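Local coordinates for protein thiosulfate sulfurtransferase (PDB 1YT8) that probably transfers a sulfane sulfur atom from thiosulfate to cyanide, as a protein built of four rhodanese-like repeats, at residues R9-H12 with D13-A17; Q81-D85 with L86-D90; L272-W275 with Q276-H279; V311-T314 with D315-A318; S466-A470 with A471-T475. All blocks are in the same frame, centred on the assembly; numbering follows the deposited sequence.

Interaction 1 of 5, residues R9-H12 with D13-A17; sequences RTFH and DIRAA
T10 and D13 grip each other reciprocally at the start of helix 11-20. The backbone N of T10 donates to OD2 of D13 over 2.8 Å, nearly straight at 174°, reaching the carboxylate oxygen on its anti side and somewhat out of the carboxylate plane. In return OG1 of T10 accepts from the backbone N of D13 at 3.2 Å. Threonine suits this place because its hydroxyl, held between the backbone N and the carbonyl carbon (chi1 73°), hangs over the first turn, where amides lack earlier carbonyls. Aspartate is short enough to reach back three residues, and its negative charge probably also suits the positive end of the helix dipole. This is a capping box, with T10 as N-cap, and it starts helix 11-20 directly after strand 7-9, the outermost strand of a five-stranded parallel sheet of rhodanese type. Regular backbone bonds follow, from I14 N to T10 O (3.1 Å), R15 N to F11 O (2.8 Å) and A16 N to H12 O.

The remaining contacts are made by side-chain carbons. R15 runs extended beside F11, its CB over one face of the ring and its CD 3.9 Å from CZ; the ring also meets W101 edge-to-face. CB of R9 lies alongside D13, 3.9 Å from its OD2.

The polar ends go further: the R15 guanidinium bonds D521 O, while R9 NE bonds T67 OG1, NH2 bonds I66 O and NH1 forms a salt bridge with D90.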
loop_
_atom_site.group_PDB
_atom_site.type_symbol
_atom_site.label_atom_id
_atom_site.label_comp_id
_atom_site.label_asym_id
_atom_site.label_seq_id
_atom_site.Cartn_x
_atom_site.Cartn_y
_atom_site.Cartn_z
ATOM N N ARG A 9 -2.892 23.552 12.245
ATOM C CA ARG A 9 -3.915 23.577 11.216
ATOM C C ARG A 9 -5.122 22.808 11.732
ATOM O O ARG A 9 -4.980 21.783 12.403
ATOM C CB ARG A 9 -3.393 22.955 9.920
ATOM C CG ARG A 9 -2.717 23.967 9.000
ATOM C CD ARG A 9 -2.415 23.370 7.629
ATOM N NE ARG A 9 -1.137 22.666 7.581
ATOM C CZ ARG A 9 0.027 23.248 7.314
ATOM N NH1 ARG A 9 0.077 24.551 7.071
ATOM N NH2 ARG A 9 1.139 22.528 7.271
ATOM N N THR A 10 -6.308 23.310 11.413
ATOM C CA THR A 10 -7.547 22.704 11.867
ATOM C C THR A 10 -8.256 21.874 10.812
ATOM O O THR A 10 -7.852 21.825 9.649
ATOM C CB THR A 10 -8.551 23.779 12.320
ATOM O OG1 THR A 10 -9.068 24.458 11.164
ATOM C CG2 THR A 10 -7.874 24.800 13.234
ATOM N N PHE A 11 -9.325 21.220 11.251
ATOM C CA PHE A 11 -10.170 20.418 10.380
ATOM C C PHE A 11 -10.603 21.318 9.220
ATOM O O PHE A 11 -10.573 20.920 8.058
ATOM C CB PHE A 11 -11.405 19.949 11.161
ATOM C CG PHE A 11 -12.571 19.560 10.290
ATOM C CD1 PHE A 11 -12.579 18.346 9.604
ATOM C CD2 PHE A 11 -13.655 20.424 10.137
ATOM C CE1 PHE A 11 -13.647 17.998 8.775
ATOM C CE2 PHE A 11 -14.729 20.086 9.311
ATOM C CZ PHE A 11 -14.726 18.869 8.628
ATOM N N HIS A 12 -11.000 22.542 9.552
ATOM C CA HIS A 12 -11.451 23.498 8.548
ATOM C C HIS A 12 -10.378 23.872 7.531
ATOM O O HIS A 12 -10.684 24.061 6.351
ATOM C CB HIS A 12 -12.006 24.742 9.241
ATOM C CG HIS A 12 -13.224 24.459 10.062
ATOM N ND1 HIS A 12 -14.437 24.127 9.497
ATOM C CD2 HIS A 12 -13.399 24.373 11.402
ATOM C CE1 HIS A 12 -15.304 23.845 10.453
ATOM N NE2 HIS A 12 -14.699 23.986 11.618
ATOM N N ASP A 13 -9.127 23.976 7.977
ATOM C CA ASP A 13 -8.024 24.304 7.074
ATOM C C ASP A 13 -7.858 23.168 6.070
ATOM O O ASP A 13 -7.699 23.396 4.868
ATOM C CB ASP A 13 -6.702 24.463 7.839
ATOM C CG ASP A 13 -6.653 25.718 8.691
ATOM O OD1 ASP A 13 -6.986 26.805 8.173
ATOM O OD2 ASP A 13 -6.261 25.618 9.877
ATOM N N ILE A 14 -7.878 21.940 6.577
ATOM C CA ILE A 14 -7.721 20.762 5.727
ATOM C C ILE A 14 -8.899 20.625 4.761
ATOM O O ILE A 14 -8.706 20.372 3.571
ATOM C CB ILE A 14 -7.621 19.467 6.574
ATOM C CG1 ILE A 14 -6.415 19.544 7.527
ATOM C CG2 ILE A 14 -7.537 18.255 5.655
ATOM C CD1 ILE A 14 -5.065 19.726 6.838
ATOM N N ARG A 15 -10.118 20.792 5.271
ATOM C CA ARG A 15 -11.305 20.675 4.433
ATOM C C ARG A 15 -11.285 21.704 3.313
ATOM O O ARG A 15 -11.651 21.402 2.179
ATOM C CB ARG A 15 -12.578 20.852 5.266
ATOM C CG ARG A 15 -13.859 20.598 4.476
ATOM C CD ARG A 15 -15.100 20.835 5.326
ATOM N NE ARG A 15 -16.332 20.573 4.585
ATOM C CZ ARG A 15 -16.805 19.360 4.310
ATOM N NH1 ARG A 15 -16.153 18.276 4.716
ATOM N NH2 ARG A 15 -17.933 19.231 3.622
ATOM N N ALA A 16 -10.858 22.922 3.636
ATOM C CA ALA A 16 -10.791 23.979 2.640
ATOM C C ALA A 16 -9.800 23.595 1.544
ATOM O O ALA A 16 -10.080 23.767 0.359
ATOM C CB ALA A 16 -10.372 25.300 3.293
ATOM N N ALA A 17 -8.644 23.063 1.937
ATOM C CA ALA A 17 -7.639 22.670 0.954
ATOM C C ALA A 17 -8.129 21.509 0.080
ATOM O O ALA A 17 -7.889 21.494 -1.134
ATOM C CB ALA A 17 -6.322 22.300 1.658
#

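Interaction 2 of 5, residues Q81-D85 with L86-D90; sequences QRLHD and LGYSD. Unlike the reference sequence in segment 81-85: H84 (reference Leu).
L83 O, in the last turn of helix 75-85, accepts from Y88 N at 3.0 Å, while H84 O accepts from G87 N, also at 3.0 Å: a Schellman motif that ends the helix and turns the chain toward strand 91-94. G87 fits because its phi is positive (107°), and at these backbone angles a CB would jam against the preceding carbonyl oxygen. L86 N is held less firmly, by weak bonds to R82 O and L83 O.

Two waters bind further acceptors. One donates to Y88 O and bonds ND1 of H84, a histidine in place of the reference leucine, both at 2.7 Å, bridging imidazole and loop backbone. The other donates to H84 O and, weakly, to Y88 O, and lies above one face of the H84 ring. Further along the helix surface, Q81 NE2 meets D85 OD2 at 3.0 Å in a nearly straight bond (172°); the carboxylate oxygen lies in the amide plane, yet the amide approaches it from above the plane of the carboxylate.

L83 and Y88 pack toward helix 51-58 and strand 66-69, an aromatic with a polar tip being useful here because Y88 OH bonds V59 O and H56 ND1. With CG anti to its carbonyl carbon (chi1 -72°), Y88 sets its ring beside L83, where CD2 touches L83 CD2 at 3.8 Å and L83 O sits at the ring edge.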
loop_
_atom_site.group_PDB
_atom_site.type_symbol
_atom_site.label_atom_id
_atom_site.label_comp_id
_atom_site.label_asym_id
_atom_site.label_seq_id
_atom_site.Cartn_x
_atom_site.Cartn_y
_atom_site.Cartn_z
ATOM N N GLN A 81 8.854 17.745 14.534
ATOM C CA GLN A 81 10.231 18.192 14.716
ATOM C C GLN A 81 11.192 17.476 13.773
ATOM O O GLN A 81 12.061 18.098 13.163
ATOM C CB GLN A 81 10.682 17.956 16.161
ATOM C CG GLN A 81 12.089 18.456 16.464
ATOM C CD GLN A 81 12.227 19.956 16.262
ATOM O OE1 GLN A 81 11.452 20.739 16.814
ATOM N NE2 GLN A 81 13.218 20.364 15.473
ATOM N N ARG A 82 11.047 16.161 13.662
ATOM C CA ARG A 82 11.924 15.397 12.794
ATOM C C ARG A 82 11.740 15.823 11.352
ATOM O O ARG A 82 12.696 15.864 10.583
ATOM C CB ARG A 82 11.666 13.902 12.965
ATOM C CG ARG A 82 12.192 13.407 14.301
ATOM C CD ARG A 82 11.895 11.945 14.563
ATOM N NE ARG A 82 12.424 11.546 15.865
ATOM C CZ ARG A 82 12.191 10.376 16.446
ATOM N NH1 ARG A 82 11.431 9.468 15.843
ATOM N NH2 ARG A 82 12.715 10.117 17.638
ATOM N N LEU A 83 10.509 16.160 10.982
ATOM C CA LEU A 83 10.254 16.605 9.615
ATOM C C LEU A 83 10.939 17.951 9.395
ATOM O O LEU A 83 11.509 18.196 8.337
ATOM C CB LEU A 83 8.754 16.718 9.355
ATOM C CG LEU A 83 8.007 15.389 9.240
ATOM C CD1 LEU A 83 6.493 15.607 9.319
ATOM C CD2 LEU A 83 8.382 14.739 7.918
ATOM N N HIS A 84 10.895 18.830 10.381
ATOM C CA HIS A 84 11.554 20.108 10.214
ATOM C C HIS A 84 13.049 19.908 10.004
ATOM O O HIS A 84 13.658 20.505 9.122
ATOM C CB HIS A 84 11.299 20.989 11.437
ATOM C CG HIS A 84 12.056 22.293 11.400
ATOM N ND1 HIS A 84 11.583 23.411 10.747
ATOM C CD2 HIS A 84 13.307 22.612 11.816
ATOM C CE1 HIS A 84 12.507 24.360 10.754
ATOM N NE2 HIS A 84 13.565 23.899 11.398
ATOM N N ASP A 85 13.628 19.047 10.826
ATOM C CA ASP A 85 15.046 18.730 10.731
ATOM C C ASP A 85 15.422 18.006 9.429
ATOM O O ASP A 85 16.584 18.009 9.016
ATOM C CB ASP A 85 15.469 17.912 11.950
ATOM C CG ASP A 85 15.316 18.697 13.243
ATOM O OD1 ASP A 85 15.629 19.908 13.251
ATOM O OD2 ASP A 85 14.882 18.117 14.256
ATOM N N LEU A 86 14.438 17.388 8.780
ATOM C CA LEU A 86 14.697 16.703 7.513
ATOM C C LEU A 86 14.593 17.671 6.339
ATOM O O LEU A 86 14.850 17.304 5.193
ATOM C CB LEU A 86 13.727 15.530 7.305
ATOM C CG LEU A 86 13.975 14.313 8.203
ATOM C CD1 LEU A 86 12.877 13.286 8.000
ATOM C CD2 LEU A 86 15.340 13.721 7.889
ATOM N N GLY A 87 14.209 18.909 6.633
ATOM C CA GLY A 87 14.103 19.907 5.587
ATOM C C GLY A 87 12.710 20.337 5.154
ATOM O O GLY A 87 12.582 21.150 4.241
ATOM N N TYR A 88 11.665 19.802 5.777
ATOM C CA TYR A 88 10.305 20.190 5.406
ATOM C C TYR A 88 9.961 21.541 6.031
ATOM O O TYR A 88 9.985 21.705 7.249
ATOM C CB TYR A 88 9.324 19.090 5.817
ATOM C CG TYR A 88 9.469 17.870 4.934
ATOM C CD1 TYR A 88 8.847 17.814 3.685
ATOM C CD2 TYR A 88 10.287 16.803 5.311
ATOM C CE1 TYR A 88 9.037 16.729 2.828
ATOM C CE2 TYR A 88 10.487 15.711 4.461
ATOM C CZ TYR A 88 9.860 15.682 3.222
ATOM O OH TYR A 88 10.063 14.613 2.378
ATOM N N SER A 89 9.639 22.502 5.170
ATOM C CA SER A 89 9.361 23.878 5.575
ATOM C C SER A 89 7.946 24.298 5.955
ATOM O O SER A 89 7.754 25.419 6.426
ATOM C CB SER A 89 9.854 24.819 4.474
ATOM O OG SER A 89 9.179 24.549 3.256
ATOM N N ASP A 90 6.959 23.435 5.744
ATOM C CA ASP A 90 5.577 23.792 6.075
ATOM C C ASP A 90 4.919 22.651 6.837
ATOM O O ASP A 90 4.071 21.935 6.303
ATOM C CB ASP A 90 4.794 24.093 4.788
ATOM C CG ASP A 90 3.413 24.690 5.055
ATOM O OD1 ASP A 90 3.049 24.908 6.231
ATOM O OD2 ASP A 90 2.683 24.943 4.073
HETATM O O HOH W 1 9.270 23.260 9.389
HETATM O O HOH W 2 12.996 23.022 7.867
#

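Interaction 3 of 5, residues L272-W275 with Q276-H279; sequences LAQW and QDEH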
loop_
_atom_site.group_PDB
_atom_site.type_symbol
_atom_site.label_atom_id
_atom_site.label_comp_id
_atom_site.label_asym_id
_atom_site.label_seq_id
_atom_site.Cartn_x
_atom_site.Cartn_y
_atom_site.Cartn_z
ATOM N N LEU A 272 7.050 15.477 -19.375
ATOM C CA LEU A 272 7.335 14.964 -18.043
ATOM C C LEU A 272 8.393 15.838 -17.378
ATOM O O LEU A 272 8.218 16.288 -16.245
ATOM C CB LEU A 272 7.845 13.523 -18.126
ATOM C CG LEU A 272 8.390 12.919 -16.825
ATOM C CD1 LEU A 272 7.308 12.947 -15.753
ATOM C CD2 LEU A 272 8.872 11.497 -17.073
ATOM N N ALA A 273 9.489 16.074 -18.093
ATOM C CA ALA A 273 10.583 16.892 -17.581
ATOM C C ALA A 273 10.070 18.252 -17.117
ATOM O O ALA A 273 10.489 18.761 -16.077
ATOM C CB ALA A 273 11.654 17.070 -18.657
ATOM N N GLN A 274 9.161 18.833 -17.891
ATOM C CA GLN A 274 8.586 20.128 -17.554
ATOM C C GLN A 274 7.852 20.066 -16.217
ATOM O O GLN A 274 8.036 20.930 -15.357
ATOM C CB GLN A 274 7.621 20.580 -18.653
ATOM C CG GLN A 274 6.869 21.866 -18.336
ATOM C CD GLN A 274 7.796 22.996 -17.921
ATOM O OE1 GLN A 274 8.798 23.270 -18.585
ATOM N NE2 GLN A 274 7.462 23.662 -16.820
ATOM N N TRP A 275 7.017 19.045 -16.045
ATOM C CA TRP A 275 6.270 18.888 -14.803
ATOM C C TRP A 275 7.211 18.777 -13.609
ATOM O O TRP A 275 6.985 19.397 -12.571
ATOM C CB TRP A 275 5.369 17.651 -14.875
ATOM C CG TRP A 275 4.018 17.923 -15.470
ATOM C CD1 TRP A 275 3.637 19.035 -16.166
ATOM C CD2 TRP A 275 2.873 17.062 -15.433
ATOM N NE1 TRP A 275 2.326 18.923 -16.562
ATOM C CE2 TRP A 275 1.832 17.721 -16.126
ATOM C CE3 TRP A 275 2.625 15.798 -14.880
ATOM C CZ2 TRP A 275 0.560 17.157 -16.284
ATOM C CZ3 TRP A 275 1.358 15.235 -15.038
ATOM C CH2 TRP A 275 0.343 15.918 -15.735
ATOM N N GLN A 276 8.269 17.991 -13.767
ATOM C CA GLN A 276 9.239 17.799 -12.699
ATOM C C GLN A 276 10.014 19.089 -12.434
ATOM O O GLN A 276 10.618 19.251 -11.375
ATOM C CB GLN A 276 10.205 16.671 -13.069
ATOM C CG GLN A 276 9.513 15.351 -13.376
ATOM C CD GLN A 276 10.461 14.311 -13.941
ATOM O OE1 GLN A 276 11.199 14.581 -14.892
ATOM N NE2 GLN A 276 10.440 13.111 -13.367
ATOM N N ASP A 277 9.982 20.008 -13.396
ATOM C CA ASP A 277 10.681 21.282 -13.260
ATOM C C ASP A 277 9.822 22.306 -12.519
ATOM O O ASP A 277 10.319 23.354 -12.102
ATOM C CB ASP A 277 11.059 21.827 -14.642
ATOM C CG ASP A 277 11.961 23.051 -14.562
ATOM O OD1 ASP A 277 13.064 22.945 -13.986
ATOM O OD2 ASP A 277 11.567 24.119 -15.076
ATOM N N GLU A 278 8.535 22.002 -12.359
ATOM C CA GLU A 278 7.611 22.894 -11.661
ATOM C C GLU A 278 7.643 22.529 -10.181
ATOM O O GLU A 278 6.995 21.574 -9.745
ATOM C CB GLU A 278 6.200 22.737 -12.231
ATOM C CG GLU A 278 6.177 22.734 -13.755
ATOM C CD GLU A 278 4.781 22.814 -14.337
ATOM O OE1 GLU A 278 3.872 22.131 -13.821
ATOM O OE2 GLU A 278 4.599 23.555 -15.324
ATOM N N HIS A 279 8.407 23.303 -9.417
ATOM C CA HIS A 279 8.595 23.068 -7.992
ATOM C C HIS A 279 7.390 23.349 -7.104
ATOM O O HIS A 279 7.448 23.125 -5.898
ATOM C CB HIS A 279 9.795 23.881 -7.496
ATOM C CG HIS A 279 11.046 23.654 -8.288
ATOM N ND1 HIS A 279 11.614 22.408 -8.445
ATOM C CD2 HIS A 279 11.841 24.517 -8.967
ATOM C CE1 HIS A 279 12.704 22.512 -9.185
ATOM N NE2 HIS A 279 12.863 23.781 -9.515
#
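Q274 O accepts from D277 N at 2.9 Å, the donor standing well above the carbonyl plane, and CG of E278 also presses on this oxygen at 3.0 Å. The bond belongs to the fraying C-terminal turn of helix 269-277, in a rhodanese-like unit. Upstream, Q276 N still reaches L272 O at 3.0 Å in a regular helical bond. Past it, the pattern tightens to three-residue spacing: D277 N gives A273 O only a weak bond, and E278 N turns to W275 O, also at 3.0 Å, as the chain leaves the helix.

The side chains tie this last turn together. Q274 bends at chi2 (52°), which turns its amide toward the C-terminal end, and NE2 donates to OE2 of E278 at 3.2 Å. That oxygen lies close to the amide plane and is met on its anti side, somewhat out of the carboxylate plane; the amide and carboxylate planes are 75° apart. Glutamine can bridge such a gap without adding charge, whereas glutamate at 278 serves two partners, for its OE1 forms a salt bridge with R324. R324 also makes a cation-pi contact with W275, whose indole packs against strands 265-267, 324-328, 348-352 and 283-287.

L272 is buried against the same sheet, as befits a branched aliphatic residue. Q276 lies across it with its chain extended beyond CG, bringing its amide carbon CD to 3.8 Å from L272 CG.

Interaction 4 of 5, residues V311-T314 with D315-A318; sequences VQET and DHVA
Helix 307-312 gives way to the short, weakly bonded helix 314-317 through E313, the first residue to leave helical backbone angles. E313 O accepts from H316 N at 2.9 Å, with the donor above the carbonyl plane. T314 O then takes two backbone donors: A318 N at 2.9 Å, nearly in line with the carbonyl bond, and V317 N at 3.2 Å, from above its plane. One carbonyl thus gathers both amides of the closing turn. In the rhodanese-like unit this turn precedes strand 324-328, and Q312, just ahead of it, lines the sulfite pocket together with residues such as C193 and R196.

The side-chain contact is between E313 and H316. E313 CB lies over one face of the imidazole, offset toward the rim, 4.1 Å from its centroid and 18° off the normal, a CH-pi contact. With CG anti to the carbonyl carbon (chi1 -48°), the glutamate chain runs alongside the ring, and OE1 comes to 3.7 Å from H316 ND1, the carboxylate and ring planes inclined at 42°. Threonine suits the buried site at 314: its OG1 bonds L310 O and S116 OG, while its side chain packs on L342 and W347.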
loop_
_atom_site.group_PDB
_atom_site.type_symbol
_atom_site.label_atom_id
_atom_site.label_comp_id
_atom_site.label_asym_id
_atom_site.label_seq_id
_atom_site.Cartn_x
_atom_site.Cartn_y
_atom_site.Cartn_z
ATOM N N VAL A 311 -4.147 1.272 -7.772
ATOM C CA VAL A 311 -5.543 1.665 -7.675
ATOM C C VAL A 311 -6.142 1.250 -6.328
ATOM O O VAL A 311 -7.000 1.946 -5.786
ATOM C CB VAL A 311 -6.361 1.046 -8.838
ATOM C CG1 VAL A 311 -7.858 1.329 -8.661
ATOM C CG2 VAL A 311 -5.878 1.638 -10.171
ATOM N N GLN A 312 -5.669 0.130 -5.782
ATOM C CA GLN A 312 -6.163 -0.396 -4.506
ATOM C C GLN A 312 -5.539 0.247 -3.257
ATOM O O GLN A 312 -6.225 0.445 -2.257
ATOM C CB GLN A 312 -5.938 -1.914 -4.459
ATOM C CG GLN A 312 -6.318 -2.601 -3.149
ATOM C CD GLN A 312 -7.818 -2.666 -2.912
ATOM O OE1 GLN A 312 -8.620 -2.383 -3.807
ATOM N NE2 GLN A 312 -8.205 -3.057 -1.702
ATOM N N GLU A 313 -4.248 0.568 -3.312
ATOM C CA GLU A 313 -3.556 1.158 -2.160
ATOM C C GLU A 313 -2.928 2.500 -2.532
ATOM O O GLU A 313 -1.790 2.788 -2.162
ATOM C CB GLU A 313 -2.454 0.206 -1.666
ATOM C CG GLU A 313 -2.889 -1.249 -1.498
ATOM C CD GLU A 313 -1.771 -2.143 -0.973
ATOM O OE1 GLU A 313 -0.602 -1.935 -1.369
ATOM O OE2 GLU A 313 -2.060 -3.063 -0.175
ATOM N N THR A 314 -3.687 3.321 -3.247
ATOM C CA THR A 314 -3.216 4.620 -3.720
ATOM C C THR A 314 -2.512 5.494 -2.674
ATOM O O THR A 314 -1.491 6.124 -2.966
ATOM C CB THR A 314 -4.389 5.418 -4.336
ATOM O OG1 THR A 314 -5.183 4.543 -5.152
ATOM C CG2 THR A 314 -3.871 6.551 -5.203
ATOM N N ASP A 315 -3.053 5.524 -1.460
ATOM C CA ASP A 315 -2.490 6.341 -0.389
ATOM C C ASP A 315 -1.113 5.908 0.129
ATOM O O ASP A 315 -0.446 6.674 0.828
ATOM C CB ASP A 315 -3.483 6.418 0.773
ATOM C CG ASP A 315 -3.825 5.057 1.334
ATOM O OD1 ASP A 315 -4.434 4.246 0.602
ATOM O OD2 ASP A 315 -3.476 4.799 2.506
ATOM N N HIS A 316 -0.686 4.693 -0.206
ATOM C CA HIS A 316 0.626 4.215 0.227
ATOM C C HIS A 316 1.729 4.838 -0.624
ATOM O O HIS A 316 2.887 4.890 -0.212
ATOM C CB HIS A 316 0.735 2.689 0.098
ATOM C CG HIS A 316 -0.046 1.927 1.123
ATOM N ND1 HIS A 316 0.115 0.572 1.319
ATOM C CD2 HIS A 316 -0.999 2.322 2.003
ATOM C CE1 HIS A 316 -0.703 0.165 2.274
ATOM N NE2 HIS A 316 -1.390 1.208 2.704
ATOM N N VAL A 317 1.355 5.304 -1.814
ATOM C CA VAL A 317 2.299 5.894 -2.760
ATOM C C VAL A 317 2.054 7.389 -2.960
ATOM O O VAL A 317 2.943 8.212 -2.735
ATOM C CB VAL A 317 2.194 5.178 -4.127
ATOM C CG1 VAL A 317 3.210 5.748 -5.106
ATOM C CG2 VAL A 317 2.404 3.676 -3.936
ATOM N N ALA A 318 0.849 7.730 -3.399
ATOM C CA ALA A 318 0.474 9.123 -3.619
ATOM C C ALA A 318 -0.218 9.620 -2.358
ATOM O O ALA A 318 -1.443 9.735 -2.304
ATOM C CB ALA A 318 -0.458 9.231 -4.819
#

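Interaction 5 of 5, residues S466-A470 with A471-T475; sequences SAWVA and AGLPT
W468 lays one face of its indole against L473, the two side chains crossing at about a right angle. L473 CB sits over the five-membered ring, 3.4 Å from its centroid and 22° off the normal, a close CH-pi contact, while CD1 reaches over the six-membered ring to 3.5 Å from W468 CE3. A leucine can span both rings in this way because CB and one methyl branch lie over the same face.

The indole edge is polar. NE1 donates to P474 O at 2.8 Å with an angle of 166°; the oxygen lies in the ring plane, although the N-H comes from above the carbonyl plane. This bond fixes the rotation of the ring, which a chi1 of 174°, anti to the backbone N, carries to the chain that follows the helix. Beside it the methyl T475 CG2 packs on V469 CG2 at 3.9 Å, near the indole edge. L388, I409 and helix 381-387 supply the rest of the tryptophan's surroundings.

Backbone bonds make the turn itself: G472 N to V469 O at 3.0 Å, and a weak, long one from L473 N to W468 O. G472, with phi 79°, takes the positive-phi position easily adopted by glycine, closing helix 464-470 in a Schellman motif.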
loop_
_atom_site.group_PDB
_atom_site.type_symbol
_atom_site.label_atom_id
_atom_site.label_comp_id
_atom_site.label_asym_id
_atom_site.label_seq_id
_atom_site.Cartn_x
_atom_site.Cartn_y
_atom_site.Cartn_z
ATOM N N SER A 466 19.885 -10.186 9.057
ATOM C CA SER A 466 20.215 -10.915 7.837
ATOM C C SER A 466 21.681 -11.331 7.850
ATOM O O SER A 466 22.028 -12.430 7.408
ATOM C CB SER A 466 19.931 -10.055 6.602
ATOM O OG SER A 466 18.537 -9.939 6.384
ATOM N N ALA A 467 22.535 -10.446 8.354
ATOM C CA ALA A 467 23.965 -10.724 8.439
ATOM C C ALA A 467 24.207 -11.839 9.453
ATOM O O ALA A 467 25.021 -12.734 9.221
ATOM C CB ALA A 467 24.719 -9.468 8.852
ATOM N N TRP A 468 23.497 -11.772 10.577
ATOM C CA TRP A 468 23.609 -12.774 11.632
ATOM C C TRP A 468 23.257 -14.138 11.049
ATOM O O TRP A 468 23.996 -15.108 11.223
ATOM C CB TRP A 468 22.663 -12.420 12.788
ATOM C CG TRP A 468 22.575 -13.451 13.882
ATOM C CD1 TRP A 468 21.835 -14.601 13.869
ATOM C CD2 TRP A 468 23.250 -13.424 15.146
ATOM N NE1 TRP A 468 22.006 -15.288 15.047
ATOM C CE2 TRP A 468 22.870 -14.589 15.850
ATOM C CE3 TRP A 468 24.141 -12.527 15.754
ATOM C CZ2 TRP A 468 23.350 -14.883 17.134
ATOM C CZ3 TRP A 468 24.619 -12.819 17.031
ATOM C CH2 TRP A 468 24.220 -13.988 17.706
ATOM N N VAL A 469 22.127 -14.204 10.350
ATOM C CA VAL A 469 21.691 -15.448 9.725
ATOM C C VAL A 469 22.722 -15.916 8.700
ATOM O O VAL A 469 23.036 -17.104 8.616
ATOM C CB VAL A 469 20.325 -15.264 9.023
ATOM C CG1 VAL A 469 19.976 -16.507 8.207
ATOM C CG2 VAL A 469 19.248 -14.993 10.062
ATOM N N ALA A 470 23.257 -14.974 7.930
ATOM C CA ALA A 470 24.250 -15.298 6.912
ATOM C C ALA A 470 25.559 -15.807 7.518
ATOM O O ALA A 470 26.341 -16.481 6.847
ATOM C CB ALA A 470 24.516 -14.074 6.038
ATOM N N ALA A 471 25.793 -15.484 8.786
ATOM C CA ALA A 471 27.005 -15.911 9.476
ATOM C C ALA A 471 26.862 -17.334 10.007
ATOM O O ALA A 471 27.793 -17.884 10.597
ATOM C CB ALA A 471 27.317 -14.955 10.620
ATOM N N GLY A 472 25.688 -17.925 9.797
ATOM C CA GLY A 472 25.447 -19.281 10.253
ATOM C C GLY A 472 25.137 -19.381 11.733
ATOM O O GLY A 472 25.160 -20.471 12.311
ATOM N N LEU A 473 24.849 -18.241 12.352
ATOM C CA LEU A 473 24.528 -18.211 13.770
ATOM C C LEU A 473 23.088 -18.668 14.000
ATOM O O LEU A 473 22.225 -18.493 13.142
ATOM C CB LEU A 473 24.753 -16.798 14.317
ATOM C CG LEU A 473 26.231 -16.394 14.350
ATOM C CD1 LEU A 473 26.381 -14.911 14.631
ATOM C CD2 LEU A 473 26.949 -17.221 15.407
ATOM N N PRO A 474 22.814 -19.265 15.168
ATOM C CA PRO A 474 21.477 -19.757 15.509
ATOM C C PRO A 474 20.416 -18.677 15.702
ATOM O O PRO A 474 20.716 -17.559 16.118
ATOM C CB PRO A 474 21.728 -20.552 16.784
ATOM C CG PRO A 474 22.813 -19.765 17.439
ATOM C CD PRO A 474 23.749 -19.482 16.285
ATOM N N THR A 475 19.174 -19.027 15.388
ATOM C CA THR A 475 18.060 -18.104 15.543
ATOM C C THR A 475 16.966 -18.729 16.396
ATOM O O THR A 475 16.982 -19.929 16.681
ATOM C CB THR A 475 17.464 -17.678 14.182
ATOM O OG1 THR A 475 17.083 -18.838 13.434
ATOM C CG2 THR A 475 18.473 -16.866 13.389
#

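In the fold
Along the chain, all five contacts are local and in series; none nests in or crosses another. Interaction 1 opens helix 11-20 after strand 7-9, and interaction 2 closes helix 75-85 before strand 91-94. These two meet through the salt bridge of R9 with D90, joining the edge strand's end to the loop entering its neighbour in the first five-stranded parallel sheet. Interaction 3 ends helix 269-277 before strand 283-287, and interaction 4 shapes the turn between helix 307-312 and strand 324-328 of the same sheet, their centres about 22 Å apart. Interaction 5 ends helix 464-470, about 50 Å from interaction 1 between centres, on the opposite side of the chain's centre.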